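Local atomic coordinates of pngf-ii (Elizabethkingia meningoseptica, PDB entry 4R4X), a protein that removes N-linked glycans from glycoproteins as a peptide:N-glycosidase, probably by hydrolysing the amide bond between asparagine and the innermost sugar. Residues Met179-Lys182 with Ser183-Thr187; Phe296-Leu299 with Met300-Phe303; Asp369-Lys372 with Ile373-Asn376. All coordinates share one frame; numbering follows the deposited sequence. Where two conformers were deposited one is given.

Contact 1 of 3, residues Met179-Lys182 with Ser183-Thr187; sequences MIWK and SRFIT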
HETATM    1  N   MSE A 179       1.034 -11.878 -11.184  1.00 16.35           N
HETATM    2  CA  MSE A 179       2.406 -11.495 -11.537  0.50 16.82           C
HETATM    3  C   MSE A 179       2.413 -10.289 -12.444  1.00 16.15           C
HETATM    4  O   MSE A 179       3.272  -9.403 -12.297  1.00 14.45           O
HETATM    5  CB  MSE A 179       3.167 -12.675 -12.131  0.50 18.26           C
HETATM    6  CG  MSE A 179       3.411 -13.673 -10.998  0.50 20.32           C
HETATM    7 SE   MSE A 179       4.358 -15.254 -11.672  0.50 25.82          SE
HETATM    8  CE  MSE A 179       6.124 -14.422 -11.954  0.50 24.05           C
ATOM      9  N   ILE A 180       1.462 -10.206 -13.366  1.00 14.93           N
ATOM     10  CA  ILE A 180       1.312  -8.988 -14.178  1.00 14.47           C
ATOM     11  C   ILE A 180       1.064  -7.777 -13.258  1.00 14.44           C
ATOM     12  O   ILE A 180       1.733  -6.723 -13.389  1.00 13.83           O
ATOM     13  CB  ILE A 180       0.148  -9.091 -15.191  1.00 15.11           C
ATOM     14  CG1 ILE A 180       0.456 -10.115 -16.286  1.00 15.04           C
ATOM     15  CG2 ILE A 180      -0.136  -7.732 -15.854  1.00 15.42           C
ATOM     16  CD1 ILE A 180      -0.721 -10.401 -17.189  1.00 15.92           C
ATOM     17  N   TRP A 181       0.116  -7.922 -12.327  1.00 13.85           N
ATOM     18  CA  TRP A 181      -0.210  -6.844 -11.374  1.00 14.06           C
ATOM     19  C   TRP A 181       1.010  -6.382 -10.586  1.00 14.71           C
ATOM     20  O   TRP A 181       1.338  -5.171 -10.573  1.00 14.08           O
ATOM     21  CB  TRP A 181      -1.347  -7.260 -10.442  1.00 14.20           C
ATOM     22  CG  TRP A 181      -1.567  -6.344  -9.279  1.00 14.21           C
ATOM     23  CD1 TRP A 181      -1.822  -4.998  -9.317  1.00 14.79           C
ATOM     24  CD2 TRP A 181      -1.538  -6.706  -7.900  1.00 14.04           C
ATOM     25  NE1 TRP A 181      -1.985  -4.503  -8.037  1.00 14.92           N
ATOM     26  CE2 TRP A 181      -1.799  -5.530  -7.147  1.00 14.21           C
ATOM     27  CE3 TRP A 181      -1.342  -7.908  -7.225  1.00 14.23           C
ATOM     28  CZ2 TRP A 181      -1.854  -5.533  -5.767  1.00 14.16           C
ATOM     29  CZ3 TRP A 181      -1.381  -7.918  -5.861  1.00 14.68           C
ATOM     30  CH2 TRP A 181      -1.633  -6.728  -5.128  1.00 15.18           C
ATOM     31  N   LYS A 182       1.729  -7.335 -10.000  1.00 14.47           N
ATOM     32  CA  LYS A 182       2.894  -7.009  -9.174  1.00 15.57           C
ATOM     33  C   LYS A 182       4.047  -6.391  -9.974  1.00 15.39           C
ATOM     34  O   LYS A 182       4.872  -5.681  -9.409  1.00 15.38           O
ATOM     35  CB  LYS A 182       3.380  -8.231  -8.386  1.00 17.09           C
ATOM     36  CG  LYS A 182       2.506  -8.507  -7.180  1.00 18.38           C
ATOM     37  CD  LYS A 182       2.725  -9.875  -6.586  1.00 20.62           C
ATOM     38  CE  LYS A 182       1.788 -10.109  -5.402  1.00 21.91           C
ATOM     39  NZ  LYS A 182       1.798 -11.553  -5.052  1.00 21.72           N
ATOM     40  N   SER A 183       4.094  -6.629 -11.282  1.00 14.24           N
ATOM     41  CA  SER A 183       5.134  -6.053 -12.125  1.00 14.32           C
ATOM     42  C   SER A 183       4.933  -4.540 -12.371  1.00 14.36           C
ATOM     43  O   SER A 183       5.835  -3.847 -12.861  1.00 13.57           O
ATOM     44  CB  SER A 183       5.202  -6.797 -13.475  1.00 14.76           C
ATOM     45  OG  SER A 183       4.178  -6.379 -14.364  1.00 13.58           O
ATOM     46  N   ARG A 184       3.759  -4.030 -12.013  1.00 13.98           N
ATOM     47  CA  ARG A 184       3.438  -2.631 -12.270  1.00 15.33           C
ATOM     48  C   ARG A 184       3.986  -1.688 -11.197  1.00 14.72           C
ATOM     49  O   ARG A 184       3.920  -0.475 -11.351  1.00 15.34           O
ATOM     50  CB  ARG A 184       1.928  -2.461 -12.376  1.00 15.76           C
ATOM     51  CG  ARG A 184       1.282  -3.287 -13.455  1.00 17.07           C
ATOM     52  CD  ARG A 184      -0.190  -2.958 -13.598  1.00 18.54           C
ATOM     53  NE  ARG A 184      -0.834  -3.716 -14.678  1.00 20.29           N
ATOM     54  CZ  ARG A 184      -0.848  -3.382 -15.966  1.00 22.11           C
ATOM     55  NH1 ARG A 184      -0.232  -2.296 -16.412  1.00 24.86           N
ATOM     56  NH2 ARG A 184      -1.476  -4.159 -16.826  1.00 24.08           N
ATOM     57  N   PHE A 185       4.467  -2.226 -10.089  1.00 14.15           N
ATOM     58  CA  PHE A 185       4.921  -1.377  -8.999  1.00 14.29           C
ATOM     59  C   PHE A 185       5.999  -2.088  -8.235  1.00 14.07           C
ATOM     60  O   PHE A 185       6.301  -3.248  -8.521  1.00 13.58           O
ATOM     61  CB  PHE A 185       3.758  -0.964  -8.083  1.00 14.32           C
ATOM     62  CG  PHE A 185       3.097  -2.111  -7.366  1.00 14.31           C
ATOM     63  CD1 PHE A 185       2.138  -2.895  -8.001  1.00 14.26           C
ATOM     64  CD2 PHE A 185       3.441  -2.415  -6.057  1.00 14.33           C
ATOM     65  CE1 PHE A 185       1.523  -3.951  -7.323  1.00 13.95           C
ATOM     66  CE2 PHE A 185       2.831  -3.472  -5.386  1.00 14.81           C
ATOM     67  CZ  PHE A 185       1.876  -4.232  -6.024  1.00 14.55           C
ATOM     68  N   ILE A 186       6.574  -1.403  -7.253  1.00 13.73           N
ATOM     69  CA  ILE A 186       7.666  -1.955  -6.469  1.00 14.90           C
ATOM     70  C   ILE A 186       7.192  -2.340  -5.078  1.00 15.13           C
ATOM     71  O   ILE A 186       6.635  -1.505  -4.360  1.00 14.54           O
ATOM     72  CB  ILE A 186       8.788  -0.930  -6.330  1.00 16.04           C
ATOM     73  CG1 ILE A 186       9.359  -0.603  -7.715  1.00 17.76           C
ATOM     74  CG2 ILE A 186       9.878  -1.437  -5.405  1.00 16.69           C
ATOM     75  CD1 ILE A 186      10.187   0.657  -7.755  1.00 18.70           C
ATOM     76  N   THR A 187       7.468  -3.581  -4.686  1.00 15.03           N
ATOM     77  CA  THR A 187       7.196  -4.053  -3.325  1.00 15.27           C
ATOM     78  C   THR A 187       8.521  -4.174  -2.618  1.00 15.31           C
ATOM     79  O   THR A 187       9.470  -4.748  -3.169  1.00 14.53           O
ATOM     80  CB  THR A 187       6.464  -5.409  -3.330  1.00 16.20           C
ATOM     81  OG1 THR A 187       5.201  -5.228  -3.951  1.00 16.21           O
ATOM     82  CG2 THR A 187       6.225  -5.926  -1.918  1.00 17.48           C
TER
HETATM   83  O   HOH W   1       5.545  -5.683  -6.697  1.00 15.76           O
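Ser-183 closes tightly on the last turn of a helix. Its OG bonds to Ile-180 O at 2.7 Å, coming in a little off the carbonyl plane, while its N reaches back to Met-179 O at 3.1 Å. The same N-H also bonds weakly to Ile-180 O, so that carbonyl is held by both the backbone and the side chain of one serine. Next along, Arg-184 N bonds to Trp-181 O at 3.0 Å. Here helix 173-182 gives out: Lys-182 to Phe-185 form a type I beta turn, and the chain swings into strand 186-196, an outer strand of a four-stranded antiparallel sheet. On the aromatic side the contact is made without hydrogen bonds between the rings. With CG lodged between the backbone N and the carbonyl carbon (chi1 64°), the Phe-185 ring folds back over the turn, and its CE1 sits 3.6 Å from Trp-181 NE1, over a face of the indole. The planes are 56° apart, an oblique meeting and not a stack; the true stacking partner of Phe-185 is His-367. Water 1, over a face of the phenyl ring, spans the turn: it is hydrogen-bonded to Lys-182 O at 2.8 Å and to Thr-187 OG1 at 2.8 Å. Toward solvent the long side chains are more loosely held at their ends. Lys-182 runs out extended to a salt bridge with Asp-178, and Arg-184, lying alongside Ile-180, brings NH2 no nearer than 3.9 Å to Ile-180 CG2.

Contact 2 of 3, residues Phe296-Leu299 with Met300-Phe303; sequences FIEL and MRFF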
ATOM      1  N   PHE A 296      12.056   8.932  16.885  1.00 13.40           N
ATOM      2  CA  PHE A 296      11.652   8.087  15.767  1.00 12.78           C
ATOM      3  C   PHE A 296      10.377   8.619  15.078  1.00 13.55           C
ATOM      4  O   PHE A 296       9.648   9.457  15.641  1.00 13.67           O
ATOM      5  CB  PHE A 296      11.532   6.609  16.171  1.00 13.39           C
ATOM      6  CG  PHE A 296      10.326   6.266  16.986  1.00 13.13           C
ATOM      7  CD1 PHE A 296       9.148   5.863  16.369  1.00 14.46           C
ATOM      8  CD2 PHE A 296      10.367   6.303  18.375  1.00 13.62           C
ATOM      9  CE1 PHE A 296       8.033   5.525  17.116  1.00 14.16           C
ATOM     10  CE2 PHE A 296       9.259   5.946  19.137  1.00 13.55           C
ATOM     11  CZ  PHE A 296       8.084   5.551  18.504  1.00 13.99           C
ATOM     12  N   ILE A 297      10.169   8.166  13.844  1.00 13.01           N
ATOM     13  CA  ILE A 297       8.988   8.512  13.049  1.00 13.62           C
ATOM     14  C   ILE A 297       8.059   7.310  12.993  1.00 13.94           C
ATOM     15  O   ILE A 297       8.488   6.183  12.617  1.00 13.54           O
ATOM     16  CB  ILE A 297       9.401   8.950  11.651  1.00 13.75           C
ATOM     17  CG1 ILE A 297      10.093  10.317  11.760  1.00 13.99           C
ATOM     18  CG2 ILE A 297       8.226   9.035  10.655  1.00 14.01           C
ATOM     19  CD1 ILE A 297      10.666  10.784  10.466  1.00 15.09           C
ATOM     20  N   GLU A 298       6.797   7.560  13.335  1.00 13.52           N
ATOM     21  CA  GLU A 298       5.719   6.566  13.173  1.00 13.92           C
ATOM     22  C   GLU A 298       5.211   6.550  11.739  1.00 13.16           C
ATOM     23  O   GLU A 298       4.574   7.520  11.283  1.00 12.91           O
ATOM     24  CB  GLU A 298       4.535   6.903  14.085  1.00 15.07           C
ATOM     25  CG  GLU A 298       4.894   6.990  15.522  1.00 16.79           C
ATOM     26  CD  GLU A 298       3.725   7.347  16.414  1.00 18.33           C
ATOM     27  OE1 GLU A 298       2.978   8.300  16.099  1.00 19.73           O
ATOM     28  OE2 GLU A 298       3.564   6.673  17.446  1.00 21.34           O
ATOM     29  N   LEU A 299       5.502   5.494  10.985  1.00 12.75           N
ATOM     30  CA  LEU A 299       4.871   5.362   9.658  1.00 12.47           C
ATOM     31  C   LEU A 299       3.361   5.164   9.794  1.00 13.69           C
ATOM     32  O   LEU A 299       2.596   5.740   9.030  1.00 14.57           O
ATOM     33  CB  LEU A 299       5.444   4.187   8.865  1.00 12.47           C
ATOM     34  CG  LEU A 299       6.936   4.193   8.547  1.00 12.17           C
ATOM     35  CD1 LEU A 299       7.230   3.073   7.538  1.00 12.64           C
ATOM     36  CD2 LEU A 299       7.360   5.557   7.975  1.00 12.57           C
HETATM   37  N   MSE A 300       2.955   4.362  10.773  1.00 14.44           N
HETATM   38  CA  MSE A 300       1.550   3.946  10.956  0.50 15.37           C
HETATM   39  C   MSE A 300       1.353   3.616  12.409  1.00 14.44           C
HETATM   40  O   MSE A 300       2.059   2.775  12.947  1.00 14.76           O
HETATM   41  CB  MSE A 300       1.230   2.690  10.115  0.50 17.05           C
HETATM   42  CG  MSE A 300      -0.174   2.113  10.356  0.50 19.08           C
HETATM   43 SE   MSE A 300      -0.255   0.153  10.064  0.50 23.18          SE
HETATM   44  CE  MSE A 300       0.883   0.012   8.465  0.50 21.84           C
ATOM     45  N   ARG A 301       0.396   4.281  13.069  1.00 13.47           N
ATOM     46  CA  ARG A 301      -0.018   3.947  14.417  1.00 14.14           C
ATOM     47  C   ARG A 301      -1.291   3.122  14.289  1.00 13.79           C
ATOM     48  O   ARG A 301      -2.235   3.524  13.582  1.00 14.05           O
ATOM     49  CB  ARG A 301      -0.267   5.219  15.249  1.00 15.39           C
ATOM     50  CG  ARG A 301      -0.942   4.995  16.607  1.00 16.92           C
ATOM     51  CD  ARG A 301      -0.048   5.139  17.824  1.00 16.52           C
ATOM     52  NE  ARG A 301       0.733   6.377  17.849  1.00 16.31           N
ATOM     53  CZ  ARG A 301       0.385   7.553  18.384  1.00 15.86           C
ATOM     54  NH1 ARG A 301      -0.788   7.748  18.972  1.00 15.71           N
ATOM     55  NH2 ARG A 301       1.232   8.582  18.286  1.00 14.96           N
ATOM     56  N   PHE A 302      -1.301   1.946  14.926  1.00 13.22           N
ATOM     57  CA  PHE A 302      -2.425   1.029  14.817  1.00 12.60           C
ATOM     58  C   PHE A 302      -2.689   0.377  16.162  1.00 12.68           C
ATOM     59  O   PHE A 302      -1.837   0.382  17.065  1.00 12.88           O
ATOM     60  CB  PHE A 302      -2.208  -0.041  13.717  1.00 12.30           C
ATOM     61  CG  PHE A 302      -1.106  -1.034  14.016  1.00 12.76           C
ATOM     62  CD1 PHE A 302       0.233  -0.721  13.752  1.00 12.92           C
ATOM     63  CD2 PHE A 302      -1.397  -2.296  14.540  1.00 12.63           C
ATOM     64  CE1 PHE A 302       1.248  -1.627  14.036  1.00 13.55           C
ATOM     65  CE2 PHE A 302      -0.380  -3.209  14.829  1.00 13.50           C
ATOM     66  CZ  PHE A 302       0.943  -2.881  14.574  1.00 12.91           C
ATOM     67  N   PHE A 303      -3.887  -0.181  16.300  1.00 11.70           N
ATOM     68  CA  PHE A 303      -4.235  -0.890  17.510  1.00 11.13           C
ATOM     69  C   PHE A 303      -4.716  -2.263  17.138  1.00 10.73           C
ATOM     70  O   PHE A 303      -5.547  -2.391  16.252  1.00 11.18           O
ATOM     71  CB  PHE A 303      -5.261  -0.089  18.287  1.00 11.23           C
ATOM     72  CG  PHE A 303      -4.688   1.182  18.817  1.00 11.35           C
ATOM     73  CD1 PHE A 303      -4.596   2.296  18.006  1.00 11.40           C
ATOM     74  CD2 PHE A 303      -4.098   1.205  20.065  1.00 11.60           C
ATOM     75  CE1 PHE A 303      -3.961   3.452  18.442  1.00 11.87           C
ATOM     76  CE2 PHE A 303      -3.493   2.369  20.534  1.00 12.60           C
ATOM     77  CZ  PHE A 303      -3.400   3.489  19.709  1.00 11.76           C
TER
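Glu-298 and Arg-301 form a salt bridge across a classic beta bulge, in which Leu-299 and Met-300 both face Val-251 of the neighbouring strand 248-253. The bulge interrupts strand 297-303 of a nine-stranded antiparallel sheet and turns the chain through a corner, and both charged side chains rise on its inner side. In the first shell the guanidinium grips the carboxylate side-on with two nitrogens. Arg-301 NH2 donates to Glu-298 OE1 at 2.8 Å, using the syn lone pair of that oxygen. Arg-301 NE gives the second bond, to Glu-298 OE2 at 2.9 Å. The two flat groups are not coplanar: their planes stand 59° apart, so OE2 is met from above the carboxylate plane, although it lies at the edge of the guanidinium and in its plane. The arginine achieves this by folding, with CG anti to its own N and the chain then bent at chi2 and again at chi3 (51°), which turns NE toward the Glu-298 carboxylate. Glu-298, by contrast, simply stretches out beyond CG. Further out, Ser-531 OG bonds to Glu-298 OE1 and Thr-386 OG1 to OE2, so each oxygen of this buried carboxylate has a hydroxyl partner besides the arginine. Asp-250 adds a weak, long ion pair to Arg-301. Met-300 leads away from the charged pair and packs against Val-234 and Leu-236 of strand 231-240. The remaining arm of the guanidinium is fixed from strand 527-537, where Arg-301 NH1 bonds to Asn-529 O.

Contact 3 of 3, residues Asp369-Lys372 with Ile373-Asn376; sequences DQQK and IVNN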
ATOM      1  N   ASP A 369       3.455   6.924  -9.901  1.00 16.55           N
ATOM      2  CA  ASP A 369       2.524   7.986 -10.144  1.00 17.20           C
ATOM      3  C   ASP A 369       3.274   9.291 -10.461  1.00 17.31           C
ATOM      4  O   ASP A 369       4.491   9.359 -10.347  1.00 16.82           O
ATOM      5  CB  ASP A 369       1.672   8.178  -8.878  1.00 17.62           C
ATOM      6  CG  ASP A 369       0.682   7.073  -8.682  1.00 19.07           C
ATOM      7  OD1 ASP A 369       0.163   6.567  -9.707  1.00 19.62           O
ATOM      8  OD2 ASP A 369       0.393   6.716  -7.510  1.00 20.67           O
ATOM      9  N   GLN A 370       2.520  10.319 -10.816  1.00 17.54           N
ATOM     10  CA  GLN A 370       3.059  11.672 -11.009  1.00 19.64           C
ATOM     11  C   GLN A 370       2.104  12.645 -10.293  1.00 18.32           C
ATOM     12  O   GLN A 370       1.661  13.631 -10.864  1.00 17.42           O
ATOM     13  CB  GLN A 370       3.199  11.997 -12.510  1.00 23.85           C
ATOM     14  CG  GLN A 370       4.012  10.966 -13.319  1.00 27.99           C
ATOM     15  CD  GLN A 370       3.797  11.024 -14.838  1.00 35.14           C
ATOM     16  OE1 GLN A 370       2.694  11.281 -15.332  1.00 40.91           O
ATOM     17  NE2 GLN A 370       4.860  10.753 -15.587  1.00 39.76           N
ATOM     18  N   GLN A 371       1.792  12.350  -9.035  1.00 16.69           N
ATOM     19  CA  GLN A 371       0.832  13.152  -8.269  1.00 16.59           C
ATOM     20  C   GLN A 371       1.401  14.531  -7.920  1.00 16.83           C
ATOM     21  O   GLN A 371       2.595  14.666  -7.643  1.00 15.92           O
ATOM     22  CB  GLN A 371       0.377  12.418  -6.994  1.00 15.53           C
ATOM     23  CG  GLN A 371       1.449  12.190  -5.956  1.00 15.36           C
ATOM     24  CD  GLN A 371       1.733  13.408  -5.067  1.00 14.32           C
ATOM     25  OE1 GLN A 371       0.878  14.262  -4.844  1.00 14.37           O
ATOM     26  NE2 GLN A 371       2.929  13.459  -4.535  1.00 14.54           N
ATOM     27  N   LYS A 372       0.515  15.522  -7.891  1.00 18.87           N
ATOM     28  CA  LYS A 372       0.882  16.939  -7.729  1.00 21.43           C
ATOM     29  C   LYS A 372       0.193  17.538  -6.498  1.00 20.72           C
ATOM     30  O   LYS A 372       0.049  18.743  -6.390  1.00 19.42           O
ATOM     31  CB  LYS A 372       0.443  17.702  -8.975  1.00 24.30           C
ATOM     32  CG  LYS A 372       1.086  17.216 -10.268  1.00 27.76           C
ATOM     33  CD  LYS A 372       2.596  17.390 -10.213  1.00 31.45           C
ATOM     34  CE  LYS A 372       3.213  17.641 -11.586  1.00 34.20           C
ATOM     35  NZ  LYS A 372       3.349  16.354 -12.322  1.00 35.30           N
ATOM     36  N   ILE A 373      -0.217  16.681  -5.569  1.00 20.52           N
ATOM     37  CA  ILE A 373      -1.013  17.075  -4.402  1.00 21.30           C
ATOM     38  C   ILE A 373      -0.200  17.140  -3.116  1.00 20.10           C
ATOM     39  O   ILE A 373      -0.431  18.029  -2.285  1.00 20.74           O
ATOM     40  CB  ILE A 373      -2.207  16.106  -4.226  1.00 23.56           C
ATOM     41  CG1 ILE A 373      -3.245  16.372  -5.323  1.00 25.41           C
ATOM     42  CG2 ILE A 373      -2.870  16.265  -2.873  1.00 24.71           C
ATOM     43  CD1 ILE A 373      -3.992  15.130  -5.754  1.00 27.28           C
ATOM     44  N   VAL A 374       0.741  16.216  -2.952  1.00 17.45           N
ATOM     45  CA  VAL A 374       1.641  16.195  -1.807  1.00 17.31           C
ATOM     46  C   VAL A 374       3.027  16.611  -2.279  1.00 17.26           C
ATOM     47  O   VAL A 374       3.704  15.848  -2.982  1.00 17.54           O
ATOM     48  CB  VAL A 374       1.681  14.775  -1.187  1.00 17.58           C
ATOM     49  CG1 VAL A 374       2.693  14.710  -0.062  1.00 18.01           C
ATOM     50  CG2 VAL A 374       0.281  14.396  -0.720  1.00 17.54           C
ATOM     51  N   ASN A 375       3.429  17.838  -1.932  1.00 17.22           N
ATOM     52  CA  ASN A 375       4.572  18.484  -2.570  1.00 17.87           C
ATOM     53  C   ASN A 375       5.718  18.880  -1.630  1.00 17.88           C
ATOM     54  O   ASN A 375       6.613  19.623  -2.033  1.00 17.36           O
ATOM     55  CB  ASN A 375       4.089  19.721  -3.326  1.00 19.55           C
ATOM     56  CG  ASN A 375       3.104  19.370  -4.404  1.00 20.48           C
ATOM     57  OD1 ASN A 375       3.428  18.611  -5.302  1.00 21.84           O
ATOM     58  ND2 ASN A 375       1.897  19.901  -4.318  1.00 21.38           N
ATOM     59  N   ASN A 376       5.697  18.388  -0.395  1.00 16.50           N
ATOM     60  CA  ASN A 376       6.781  18.693   0.550  1.00 16.06           C
ATOM     61  C   ASN A 376       8.066  18.002   0.130  1.00 16.14           C
ATOM     62  O   ASN A 376       8.022  16.875  -0.338  1.00 14.02           O
ATOM     63  CB  ASN A 376       6.409  18.352   1.981  1.00 15.32           C
ATOM     64  CG  ASN A 376       6.206  16.859   2.214  1.00 14.76           C
ATOM     65  OD1 ASN A 376       6.988  16.200   2.944  1.00 15.02           O
ATOM     66  ND2 ASN A 376       5.171  16.325   1.626  1.00 13.36           N
TER
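From Gln-371 the backbone runs extended for one residue, then bends through Lys-372 and Ile-373 so that the N-H groups of Ile-373 and Val-374 both converge on the Gln-371 side chain. That side chain curls to meet them: CG lies between the backbone N and the carbonyl carbon (chi1 66°), and a second bend at chi2 (81°) carries the amide round to the following residues. Its OE1 accepts twice. Val-374 N approaches in the carbonyl plane, on a lone pair, at 2.7 Å from OE1, and the bond is almost straight. Ile-373 N, at 2.8 Å from the same OE1, comes in tilted from that plane. The other end of the amide answers with a donor, as Gln-371 NE2 bonds to Val-374 O at 3.0 Å, again in plane and on a lone pair. Two bonds to one residue thus hold the flat amide against rotation, while Val-374 CB sits obliquely beyond it, 3.8 Å from Gln-371 NE2. Asn-375 adds a separate link, its ND2 reaching Lys-372 O at 3.0 Å; the donor stands well above the carbonyl plane, 62° out of it. Gln-228 NE2 adds a weak bond to Val-374 O, and Gln-371 has a backbone bond to Gly-229. By pairing with both the N-H and the C=O of Val-374, the glutamine amide acts as a neighbouring peptide group would, within the irregular loop that carries the chain from strand 358-367 to strand 378-384 of another sheet.

The three contacts follow one another along the chain without touching. Contact 1 leads from a helix into strand 186-196, which pairs with strand 358-367 in the four-stranded sheet; contact 3 lies in the loop that leaves strand 358-367, so both lie toward the same end of that sheet, one at the start of a strand and the other past the end of its antiparallel neighbour, their centres 21 Å apart. Contact 2 lies within the nine-stranded sheet, 26 Å from contact 1 and 22 Å from contact 3 between centres. Contact 3 is in the connection between the two sheets, since its loop ends in strand 378-384, an outermost strand of the nine.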